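Local coordinates for protein cyclodipeptide synthase, BtCDPS (Bacillus thermoamylovorans, PDB 6ZTU) that probably transfers aminoacyl groups to join two amino acids into a cyclic dipeptide, as other members of the cyclodipeptide synthase family do, at residues 10-15 against 226-231; 37-42 against 199-204; 128-133 against 176-181. One frame throughout, in Å; residues are numbered along the deposited sequence.

Contact 1: 10-15 against 226-231; sequences FYVVPL and IILKQI
Phe10 meets Gln230 and Leu228 because its CG stands anti to the carbonyl carbon (chi1 -65°), while Gln230 CG likewise stands anti to its carbonyl carbon and its chain runs on extended. The two side chains therefore lie alongside, pointing the same way, with ring and amide planes 16° apart; Phe10 CE1 comes to 3.4 Å from Gln230 CG. The ring also touches Leu228, Phe10 CD1 lying 3.7 Å from Leu228 CB. The amide is steadied at its far end by Gln47, whose OE1 accepts from Gln230 NE2.

Next to this pair the backbones run antiparallel. Tyr11 and Lys229 exchange two hydrogen bonds, Tyr11 N to Lys229 O being 2.7 Å, and Val13 and Ile227 exchange two more, with Ile227 N reaching Val13 O at 2.9 Å in an almost straight line (176° at the hydrogen). Val12 and Leu228 form the non-hydrogen-bonded pair in between. On the face that carries Val12 and Leu228, Val12 CG1 packs 3.8 Å from Ile226 CG2, and helices 17-25 and 42-55 cover the layer. On the other face Val13 and Ile227 touch, and Val13 CG2 lies near Lys229 CD.

Within this chain strand 11-14 is the outermost strand at one end of the mixed sheet, joined to strand 223-229 as an antiparallel edge on the Rossmann-like alpha/beta fold of cyclodipeptide synthases.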
loop_
_atom_site.group_PDB
_atom_site.type_symbol
_atom_site.label_atom_id
_atom_site.label_comp_id
_atom_site.label_asym_id
_atom_site.label_seq_id
_atom_site.Cartn_x
_atom_site.Cartn_y
_atom_site.Cartn_z
ATOM N N PHE A 10 -12.652 1.871 13.236
ATOM C CA PHE A 10 -12.243 0.681 12.504
ATOM C C PHE A 10 -12.064 -0.500 13.443
ATOM O O PHE A 10 -11.642 -0.347 14.595
ATOM C CB PHE A 10 -10.938 0.928 11.717
ATOM C CG PHE A 10 -11.079 1.950 10.630
ATOM C CD1 PHE A 10 -11.516 1.579 9.366
ATOM C CD2 PHE A 10 -10.798 3.294 10.876
ATOM C CE1 PHE A 10 -11.659 2.527 8.362
ATOM C CE2 PHE A 10 -10.946 4.240 9.893
ATOM C CZ PHE A 10 -11.375 3.867 8.629
ATOM N N TYR A 11 -12.394 -1.683 12.943
ATOM C CA TYR A 11 -12.053 -2.931 13.599
ATOM C C TYR A 11 -10.855 -3.522 12.870
ATOM O O TYR A 11 -10.831 -3.560 11.639
ATOM C CB TYR A 11 -13.227 -3.916 13.593
ATOM C CG TYR A 11 -12.928 -5.147 14.418
ATOM C CD1 TYR A 11 -12.291 -6.247 13.852
ATOM C CD2 TYR A 11 -13.248 -5.199 15.770
ATOM C CE1 TYR A 11 -11.994 -7.373 14.600
ATOM C CE2 TYR A 11 -12.951 -6.319 16.529
ATOM C CZ TYR A 11 -12.315 -7.399 15.940
ATOM O OH TYR A 11 -12.013 -8.521 16.679
ATOM N N VAL A 12 -9.869 -3.981 13.628
ATOM C CA VAL A 12 -8.566 -4.351 13.086
ATOM C C VAL A 12 -8.459 -5.867 12.998
ATOM O O VAL A 12 -8.744 -6.574 13.975
ATOM C CB VAL A 12 -7.438 -3.766 13.955
ATOM C CG1 VAL A 12 -6.092 -4.347 13.554
ATOM C CG2 VAL A 12 -7.450 -2.247 13.858
ATOM N N VAL A 13 -8.050 -6.370 11.835
ATOM C CA VAL A 13 -7.790 -7.799 11.648
ATOM C C VAL A 13 -6.321 -7.995 11.292
ATOM O O VAL A 13 -5.913 -7.660 10.171
ATOM C CB VAL A 13 -8.702 -8.398 10.566
ATOM C CG1 VAL A 13 -8.438 -9.888 10.448
ATOM C CG2 VAL A 13 -10.175 -8.172 10.926
ATOM N N PRO A 14 -5.495 -8.509 12.197
ATOM C CA PRO A 14 -4.063 -8.630 11.911
ATOM C C PRO A 14 -3.772 -9.791 10.976
ATOM O O PRO A 14 -4.475 -10.803 10.962
ATOM C CB PRO A 14 -3.454 -8.883 13.293
ATOM C CG PRO A 14 -4.525 -9.700 13.973
ATOM C CD PRO A 14 -5.824 -9.033 13.534
ATOM N N LEU A 15 -2.703 -9.631 10.191
ATOM C CA LEU A 15 -2.275 -10.696 9.288
ATOM C C LEU A 15 -1.739 -11.898 10.059
ATOM O O LEU A 15 -1.972 -13.047 9.668
ATOM C CB LEU A 15 -1.227 -10.160 8.309
ATOM C CG LEU A 15 -0.477 -11.171 7.437
ATOM C CD1 LEU A 15 -1.412 -11.858 6.443
ATOM C CD2 LEU A 15 0.723 -10.517 6.736
ATOM N N ILE A 226 -2.174 -4.936 8.792
ATOM C CA ILE A 226 -3.509 -5.035 9.376
ATOM C C ILE A 226 -4.561 -4.684 8.342
ATOM O O ILE A 226 -4.373 -3.788 7.514
ATOM C CB ILE A 226 -3.683 -4.151 10.635
ATOM C CG1 ILE A 226 -3.451 -2.664 10.323
ATOM C CG2 ILE A 226 -2.800 -4.658 11.766
ATOM C CD1 ILE A 226 -3.728 -1.770 11.494
ATOM N N ILE A 227 -5.692 -5.380 8.421
ATOM C CA ILE A 227 -6.880 -5.054 7.649
ATOM C C ILE A 227 -7.766 -4.160 8.500
ATOM O O ILE A 227 -8.064 -4.491 9.654
ATOM C CB ILE A 227 -7.646 -6.325 7.242
ATOM C CG1 ILE A 227 -6.779 -7.259 6.409
ATOM C CG2 ILE A 227 -8.930 -5.954 6.490
ATOM C CD1 ILE A 227 -7.355 -8.679 6.347
ATOM N N LEU A 228 -8.183 -3.033 7.940
ATOM C CA LEU A 228 -9.118 -2.131 8.596
ATOM C C LEU A 228 -10.518 -2.418 8.075
ATOM O O LEU A 228 -10.791 -2.243 6.881
ATOM C CB LEU A 228 -8.752 -0.675 8.333
ATOM C CG LEU A 228 -7.324 -0.279 8.684
ATOM C CD1 LEU A 228 -7.135 1.191 8.354
ATOM C CD2 LEU A 228 -7.053 -0.562 10.151
ATOM N N LYS A 229 -11.404 -2.842 8.969
ATOM C CA LYS A 229 -12.804 -3.035 8.626
ATOM C C LYS A 229 -13.651 -1.997 9.349
ATOM O O LYS A 229 -13.285 -1.519 10.421
ATOM C CB LYS A 229 -13.268 -4.443 9.009
ATOM C CG LYS A 229 -12.489 -5.560 8.319
ATOM C CD LYS A 229 -13.191 -6.910 8.486
ATOM C CE LYS A 229 -14.686 -6.798 8.174
ATOM N NZ LYS A 229 -15.408 -8.122 8.243
ATOM N N GLN A 230 -14.789 -1.644 8.762
ATOM C CA GLN A 230 -15.766 -0.804 9.447
ATOM C C GLN A 230 -17.023 -1.620 9.711
ATOM O O GLN A 230 -17.524 -2.295 8.806
ATOM C CB GLN A 230 -16.093 0.438 8.632
ATOM C CG GLN A 230 -14.860 1.282 8.378
ATOM C CD GLN A 230 -15.173 2.579 7.661
ATOM O OE1 GLN A 230 -15.435 2.588 6.458
ATOM N NE2 GLN A 230 -15.139 3.681 8.397
ATOM N N ILE A 231 -17.514 -1.569 10.950
ATOM C CA ILE A 231 -18.648 -2.380 11.373
ATOM C C ILE A 231 -19.625 -1.494 12.132
ATOM O O ILE A 231 -19.259 -0.450 12.676
ATOM C CB ILE A 231 -18.216 -3.584 12.246
ATOM C CG1 ILE A 231 -17.591 -3.120 13.566
ATOM C CG2 ILE A 231 -17.246 -4.481 11.482
ATOM C CD1 ILE A 231 -17.224 -4.274 14.513
#

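Contact 2: 37-42 against 199-204; sequences NSKFSQ and AYHRPW. With 0RE ((2S)-hexane-1,2-diol), chain B.
Lys39 lies along the face of His201: the aliphatic part of the lysine slides past the imidazole in the opposite direction, its CG over the ring face at 4.2 Å from the centroid in a CH-pi contact. Lys39 CE continues over the same ring, 3.9 Å from His201 CD2, while the ammonium group goes on beyond it. Phe40 supplies the next contacts. Its CZ meets Tyr200 CE1 at 3.6 Å, the tyrosine atom lying at the phenylalanine's edge, and Phe40 CE2 is 3.7 Å from His201 CE1, with the two ring planes inclined at 68°.

No direct hydrogen bond links the two segments, but one water does. It accepts from Asn37 ND2 at 3.0 Å and lies in the imidazole plane, 2.7 Å from His201 NE2.

The Tyr200 ring is sandwiched. His201 ND1 sits over the centre of one face, and the bound hexanediol lies against the opposite face, with its C02 3.5 Å from Tyr200 CE1. The histidine reaches its place with CG between the backbone N and the carbonyl carbon (chi1 62°), which folds the imidazole back over the neighbouring tyrosine.

A second shell shapes the loop. Asn37 OD1 accepts from Lys39 N at 2.9 Å in an Asx turn, Phe40 is the centre of an inverse gamma turn, and Ser41 OG caps the start of helix 42-55 through Tyr44 N. Phe40 O also accepts from Arg92. The contact thus brings the loop between strand 28-32 and helix 42-55 against the end of strand 196-200, with Tyr44 of that helix touching Lys39, Phe40 and His201.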
loop_
_atom_site.group_PDB
_atom_site.type_symbol
_atom_site.label_atom_id
_atom_site.label_comp_id
_atom_site.label_asym_id
_atom_site.label_seq_id
_atom_site.Cartn_x
_atom_site.Cartn_y
_atom_site.Cartn_z
ATOM N N ASN A 37 -8.867 4.367 -6.995
ATOM C CA ASN A 37 -9.708 3.494 -6.192
ATOM C C ASN A 37 -10.739 4.376 -5.507
ATOM O O ASN A 37 -10.378 5.226 -4.690
ATOM C CB ASN A 37 -8.862 2.720 -5.171
ATOM C CG ASN A 37 -9.681 1.756 -4.337
ATOM O OD1 ASN A 37 -10.845 2.005 -4.041
ATOM N ND2 ASN A 37 -9.071 0.647 -3.953
ATOM N N SER A 38 -12.019 4.165 -5.830
ATOM C CA SER A 38 -13.068 5.063 -5.353
ATOM C C SER A 38 -13.209 5.058 -3.836
ATOM O O SER A 38 -13.784 6.001 -3.281
ATOM C CB SER A 38 -14.411 4.693 -5.989
ATOM O OG SER A 38 -14.557 3.285 -6.076
ATOM N N LYS A 39 -12.711 4.021 -3.160
ATOM C CA LYS A 39 -12.800 3.951 -1.705
ATOM C C LYS A 39 -12.178 5.170 -1.031
ATOM O O LYS A 39 -12.659 5.613 0.019
ATOM C CB LYS A 39 -12.116 2.676 -1.218
ATOM C CG LYS A 39 -12.082 2.500 0.284
ATOM C CD LYS A 39 -13.151 1.543 0.711
ATOM C CE LYS A 39 -13.075 1.220 2.176
ATOM N NZ LYS A 39 -14.363 0.593 2.539
ATOM N N PHE A 40 -11.117 5.729 -1.614
ATOM C CA PHE A 40 -10.329 6.765 -0.944
ATOM C C PHE A 40 -10.852 8.153 -1.312
ATOM O O PHE A 40 -10.186 8.975 -1.940
ATOM C CB PHE A 40 -8.854 6.596 -1.268
ATOM C CG PHE A 40 -8.278 5.341 -0.698
ATOM C CD1 PHE A 40 -7.848 5.301 0.617
ATOM C CD2 PHE A 40 -8.210 4.190 -1.461
ATOM C CE1 PHE A 40 -7.331 4.130 1.159
ATOM C CE2 PHE A 40 -7.700 3.015 -0.932
ATOM C CZ PHE A 40 -7.258 2.989 0.384
ATOM N N SER A 41 -12.083 8.392 -0.882
ATOM C CA SER A 41 -12.691 9.709 -0.910
ATOM C C SER A 41 -12.050 10.606 0.146
ATOM O O SER A 41 -11.318 10.154 1.030
ATOM C CB SER A 41 -14.187 9.600 -0.635
ATOM O OG SER A 41 -14.400 9.123 0.689
ATOM N N GLN A 42 -12.360 11.900 0.063
ATOM C CA GLN A 42 -11.938 12.819 1.112
ATOM C C GLN A 42 -12.413 12.338 2.479
ATOM O O GLN A 42 -11.637 12.290 3.442
ATOM C CB GLN A 42 -12.468 14.222 0.812
ATOM C CG GLN A 42 -12.131 15.247 1.866
ATOM C CD GLN A 42 -12.666 16.621 1.517
ATOM O OE1 GLN A 42 -13.692 16.746 0.851
ATOM N NE2 GLN A 42 -11.968 17.660 1.955
ATOM N N ALA A 199 -1.477 -0.490 6.902
ATOM C CA ALA A 199 -2.912 -0.676 7.108
ATOM C C ALA A 199 -3.664 -0.457 5.809
ATOM O O ALA A 199 -3.445 0.536 5.114
ATOM C CB ALA A 199 -3.449 0.275 8.185
ATOM N N TYR A 200 -4.573 -1.374 5.502
ATOM C CA TYR A 200 -5.317 -1.347 4.257
ATOM C C TYR A 200 -6.634 -2.060 4.515
ATOM O O TYR A 200 -6.805 -2.707 5.543
ATOM C CB TYR A 200 -4.526 -2.009 3.126
ATOM C CG TYR A 200 -5.036 -1.695 1.744
ATOM C CD1 TYR A 200 -5.017 -0.400 1.257
ATOM C CD2 TYR A 200 -5.515 -2.709 0.919
ATOM C CE1 TYR A 200 -5.488 -0.111 -0.012
ATOM C CE2 TYR A 200 -5.981 -2.432 -0.350
ATOM C CZ TYR A 200 -5.961 -1.132 -0.813
ATOM O OH TYR A 200 -6.424 -0.852 -2.084
ATOM N N HIS A 201 -7.580 -1.923 3.589
ATOM C CA HIS A 201 -8.925 -2.441 3.838
ATOM C C HIS A 201 -9.179 -3.798 3.187
ATOM O O HIS A 201 -10.305 -4.312 3.261
ATOM C CB HIS A 201 -9.970 -1.431 3.365
ATOM C CG HIS A 201 -9.904 -1.165 1.901
ATOM N ND1 HIS A 201 -8.927 -0.372 1.339
ATOM C CD2 HIS A 201 -10.664 -1.616 0.875
ATOM C CE1 HIS A 201 -9.106 -0.324 0.030
ATOM N NE2 HIS A 201 -10.152 -1.072 -0.276
ATOM N N ARG A 202 -8.172 -4.395 2.567
ATOM C CA ARG A 202 -8.339 -5.698 1.956
ATOM C C ARG A 202 -7.255 -6.635 2.452
ATOM O O ARG A 202 -6.160 -6.194 2.814
ATOM C CB ARG A 202 -8.298 -5.589 0.424
ATOM C CG ARG A 202 -9.435 -4.735 -0.155
ATOM C CD ARG A 202 -10.727 -5.526 -0.427
ATOM N NE ARG A 202 -10.478 -6.841 -1.035
ATOM C CZ ARG A 202 -11.022 -7.982 -0.612
ATOM N NH1 ARG A 202 -11.848 -7.986 0.437
ATOM N NH2 ARG A 202 -10.738 -9.120 -1.231
ATOM N N PRO A 203 -7.531 -7.937 2.512
ATOM C CA PRO A 203 -6.484 -8.899 2.867
ATOM C C PRO A 203 -5.343 -8.858 1.865
ATOM O O PRO A 203 -5.500 -8.446 0.714
ATOM C CB PRO A 203 -7.202 -10.256 2.827
ATOM C CG PRO A 203 -8.652 -9.939 2.872
ATOM C CD PRO A 203 -8.828 -8.588 2.245
ATOM N N TRP A 204 -4.180 -9.307 2.315
ATOM C CA TRP A 204 -2.990 -9.417 1.475
ATOM C C TRP A 204 -2.633 -10.896 1.362
ATOM O O TRP A 204 -1.970 -11.455 2.245
ATOM C CB TRP A 204 -1.856 -8.577 2.067
ATOM C CG TRP A 204 -0.565 -8.627 1.299
ATOM C CD1 TRP A 204 -0.405 -8.728 -0.060
ATOM C CD2 TRP A 204 0.748 -8.593 1.856
ATOM N NE1 TRP A 204 0.936 -8.752 -0.376
ATOM C CE2 TRP A 204 1.664 -8.673 0.784
ATOM C CE3 TRP A 204 1.242 -8.484 3.165
ATOM C CZ2 TRP A 204 3.039 -8.668 0.983
ATOM C CZ3 TRP A 204 2.614 -8.474 3.353
ATOM C CH2 TRP A 204 3.494 -8.582 2.271
HETATM O O01 0RE B . -1.484 -1.560 -2.235
HETATM C C02 0RE B . -2.424 -0.888 -1.458
HETATM C C03 0RE B . -1.698 -0.189 -0.313
HETATM O O04 0RE B . -1.407 -1.119 0.695
HETATM C C05 0RE B . -0.420 0.437 -0.856
HETATM C C06 0RE B . -0.761 1.468 -1.930
HETATM C C07 0RE B . 0.542 1.962 -2.549
HETATM C C08 0RE B . 0.685 3.419 -2.149
HETATM O O HOH W 1 -10.805 -1.604 -2.859
#

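Contact 3: 128-133 against 176-181; sequences NVIYYF and YVLAEL. With 0RE ((2S)-hexane-1,2-diol), chain B.
Leu178 of helix 167-191 is directed toward Val129 and Phe133 of helix 120-135, and its two methyls divide the work in this helix-helix packing of the alpha/beta fold. The short helical segments run with their N-to-C directions 138° apart and their axes 9.8 Å apart at the closest.

Leu178 CD2 is wedged between two side chains of the partner helix, 3.5 Å from Val129 CG1 and 4.0 Å from Phe133 CD1. The other methyl, CD1, lies over the face of the Phe133 ring, 4.2 Å from its centroid and 16° off the normal, a CH-pi contact displaced toward the rim. Leucine and phenylalanine cross at about a right angle. With CG anti to the backbone N (chi1 179°), Phe133 holds its ring out toward the leucine. Val129 crosses Leu178 obliquely and Leu181 nearly at a right angle, so that its CG1 touches both, coming to 3.9 Å from Leu181 CD1. All four of these side chains are buried, and no hydrogen bond passes between the segments. Phe171 and Val174 also pack against Phe133, and Leu185 against Val129.

Glu180 and Tyr176 belong to the hexanediol pocket, which lies on the side of helix 167-191 away from Val129. Glu180 is extended beyond CG and presents its carboxylate to the ligand, whose O01 donates to Glu180 OE1 at 2.9 Å. An alanine here removes the carboxylate and would probably leave the diol hydroxyl without that acceptor. Farther along the ligand, Tyr176 OH approaches the alkyl chain, 3.5 Å from its C07.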
loop_
_atom_site.group_PDB
_atom_site.type_symbol
_atom_site.label_atom_id
_atom_site.label_comp_id
_atom_site.label_asym_id
_atom_site.label_seq_id
_atom_site.Cartn_x
_atom_site.Cartn_y
_atom_site.Cartn_z
ATOM N N ASN A 128 15.901 -7.554 -3.509
ATOM C CA ASN A 128 15.474 -8.908 -3.141
ATOM C C ASN A 128 14.174 -9.283 -3.835
ATOM O O ASN A 128 14.020 -10.407 -4.325
ATOM C CB ASN A 128 15.280 -9.033 -1.630
ATOM C CG ASN A 128 16.583 -9.077 -0.874
ATOM O OD1 ASN A 128 17.595 -9.540 -1.386
ATOM N ND2 ASN A 128 16.562 -8.598 0.365
ATOM N N VAL A 129 13.210 -8.366 -3.847
ATOM C CA VAL A 129 11.925 -8.625 -4.495
ATOM C C VAL A 129 12.125 -8.919 -5.976
ATOM O O VAL A 129 11.534 -9.855 -6.524
ATOM C CB VAL A 129 10.981 -7.427 -4.266
ATOM C CG1 VAL A 129 9.750 -7.546 -5.129
ATOM C CG2 VAL A 129 10.575 -7.346 -2.795
ATOM N N ILE A 130 12.963 -8.129 -6.651
ATOM C CA ILE A 130 13.174 -8.342 -8.079
ATOM C C ILE A 130 13.914 -9.650 -8.324
ATOM O O ILE A 130 13.631 -10.368 -9.288
ATOM C CB ILE A 130 13.936 -7.144 -8.668
ATOM C CG1 ILE A 130 13.011 -5.937 -8.745
ATOM C CG2 ILE A 130 14.531 -7.497 -10.027
ATOM C CD1 ILE A 130 13.757 -4.647 -8.983
ATOM N N TYR A 131 14.877 -9.975 -7.461
ATOM C CA TYR A 131 15.625 -11.218 -7.607
ATOM C C TYR A 131 14.697 -12.428 -7.513
ATOM O O TYR A 131 14.723 -13.318 -8.375
ATOM C CB TYR A 131 16.717 -11.286 -6.541
ATOM C CG TYR A 131 17.494 -12.574 -6.564
ATOM C CD1 TYR A 131 18.612 -12.715 -7.375
ATOM C CD2 TYR A 131 17.097 -13.663 -5.795
ATOM C CE1 TYR A 131 19.331 -13.898 -7.404
ATOM C CE2 TYR A 131 17.811 -14.850 -5.821
ATOM C CZ TYR A 131 18.923 -14.959 -6.629
ATOM O OH TYR A 131 19.638 -16.139 -6.658
ATOM N N TYR A 132 13.854 -12.472 -6.489
ATOM C CA TYR A 132 12.974 -13.633 -6.364
ATOM C C TYR A 132 11.838 -13.606 -7.378
ATOM O O TYR A 132 11.329 -14.674 -7.751
ATOM C CB TYR A 132 12.473 -13.738 -4.918
ATOM C CG TYR A 132 13.596 -14.257 -4.032
ATOM C CD1 TYR A 132 14.004 -15.586 -4.112
ATOM C CD2 TYR A 132 14.297 -13.409 -3.184
ATOM C CE1 TYR A 132 15.059 -16.062 -3.351
ATOM C CE2 TYR A 132 15.353 -13.883 -2.414
ATOM C CZ TYR A 132 15.722 -15.213 -2.507
ATOM O OH TYR A 132 16.765 -15.709 -1.757
ATOM N N PHE A 133 11.436 -12.422 -7.859
ATOM C CA PHE A 133 10.480 -12.383 -8.959
ATOM C C PHE A 133 11.055 -13.068 -10.193
ATOM O O PHE A 133 10.334 -13.748 -10.932
ATOM C CB PHE A 133 10.100 -10.935 -9.294
ATOM C CG PHE A 133 9.130 -10.812 -10.437
ATOM C CD1 PHE A 133 7.775 -10.912 -10.216
ATOM C CD2 PHE A 133 9.581 -10.623 -11.736
ATOM C CE1 PHE A 133 6.868 -10.810 -11.252
ATOM C CE2 PHE A 133 8.675 -10.519 -12.787
ATOM C CZ PHE A 133 7.319 -10.607 -12.539
ATOM N N TYR A 176 4.475 -1.882 -10.751
ATOM C CA TYR A 176 3.851 -1.207 -9.617
ATOM C C TYR A 176 3.933 -2.063 -8.356
ATOM O O TYR A 176 4.307 -1.582 -7.276
ATOM C CB TYR A 176 2.396 -0.892 -9.970
ATOM C CG TYR A 176 1.591 -0.257 -8.865
ATOM C CD1 TYR A 176 1.544 1.119 -8.712
ATOM C CD2 TYR A 176 0.852 -1.035 -7.991
ATOM C CE1 TYR A 176 0.815 1.700 -7.696
ATOM C CE2 TYR A 176 0.122 -0.462 -6.981
ATOM C CZ TYR A 176 0.107 0.906 -6.839
ATOM O OH TYR A 176 -0.633 1.475 -5.834
ATOM N N VAL A 177 3.548 -3.331 -8.476
ATOM C CA VAL A 177 3.572 -4.257 -7.340
ATOM C C VAL A 177 4.974 -4.339 -6.752
ATOM O O VAL A 177 5.170 -4.242 -5.531
ATOM C CB VAL A 177 3.074 -5.643 -7.788
ATOM C CG1 VAL A 177 3.262 -6.675 -6.674
ATOM C CG2 VAL A 177 1.612 -5.578 -8.185
ATOM N N LEU A 178 5.976 -4.534 -7.613
ATOM C CA LEU A 178 7.329 -4.721 -7.108
ATOM C C LEU A 178 7.844 -3.459 -6.427
ATOM O O LEU A 178 8.571 -3.551 -5.432
ATOM C CB LEU A 178 8.265 -5.152 -8.241
ATOM C CG LEU A 178 7.841 -6.448 -8.953
ATOM C CD1 LEU A 178 8.810 -6.816 -10.079
ATOM C CD2 LEU A 178 7.690 -7.614 -7.976
ATOM N N ALA A 179 7.465 -2.276 -6.935
ATOM C CA ALA A 179 7.915 -1.022 -6.340
ATOM C C ALA A 179 7.261 -0.740 -4.988
ATOM O O ALA A 179 7.882 -0.083 -4.140
ATOM C CB ALA A 179 7.634 0.145 -7.298
ATOM N N GLU A 180 6.015 -1.185 -4.773
ATOM C CA GLU A 180 5.345 -0.936 -3.493
ATOM C C GLU A 180 5.685 -1.998 -2.456
ATOM O O GLU A 180 5.604 -1.731 -1.251
ATOM C CB GLU A 180 3.821 -0.881 -3.670
ATOM C CG GLU A 180 3.202 -2.222 -4.102
ATOM C CD GLU A 180 1.670 -2.241 -4.114
ATOM O OE1 GLU A 180 1.031 -1.325 -3.555
ATOM O OE2 GLU A 180 1.101 -3.196 -4.708
ATOM N N LEU A 181 6.044 -3.202 -2.895
ATOM C CA LEU A 181 6.252 -4.300 -1.951
ATOM C C LEU A 181 7.267 -4.023 -0.845
ATOM O O LEU A 181 7.040 -4.512 0.273
ATOM C CB LEU A 181 6.649 -5.575 -2.710
ATOM C CG LEU A 181 5.477 -6.446 -3.148
ATOM C CD1 LEU A 181 6.000 -7.639 -3.932
ATOM C CD2 LEU A 181 4.658 -6.936 -1.937
HETATM O O01 0RE B . -1.484 -1.560 -2.235
HETATM C C02 0RE B . -2.424 -0.888 -1.458
HETATM C C03 0RE B . -1.698 -0.189 -0.313
HETATM O O04 0RE B . -1.407 -1.119 0.695
HETATM C C05 0RE B . -0.420 0.437 -0.856
HETATM C C06 0RE B . -0.761 1.468 -1.930
HETATM C C07 0RE B . 0.542 1.962 -2.549
HETATM C C08 0RE B . 0.685 3.419 -2.149
#

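Overall arrangement
Contacts 1 and 2 share the central sheet: strands 223-229 and 196-200 are neighbours in it, the centres of contacts 1 and 2 are about 11 Å apart, and Leu228 N probably donates to Tyr200 O at 2.8 Å. Contact 3 is nested inside the chain loop closed by contact 2, which in turn lies inside that closed by contact 1. It sits across the chain's centre from both, about 21 Å from contact 2 and 25 Å from contact 1, centre to centre. Trp204 CZ2 still packs 3.8 Å from Leu181 CD2. Contacts 2 and 3 each contribute residues to the hexanediol pocket, whereas the Leu228 side chain of contact 1 stays about 10 Å from the ligand.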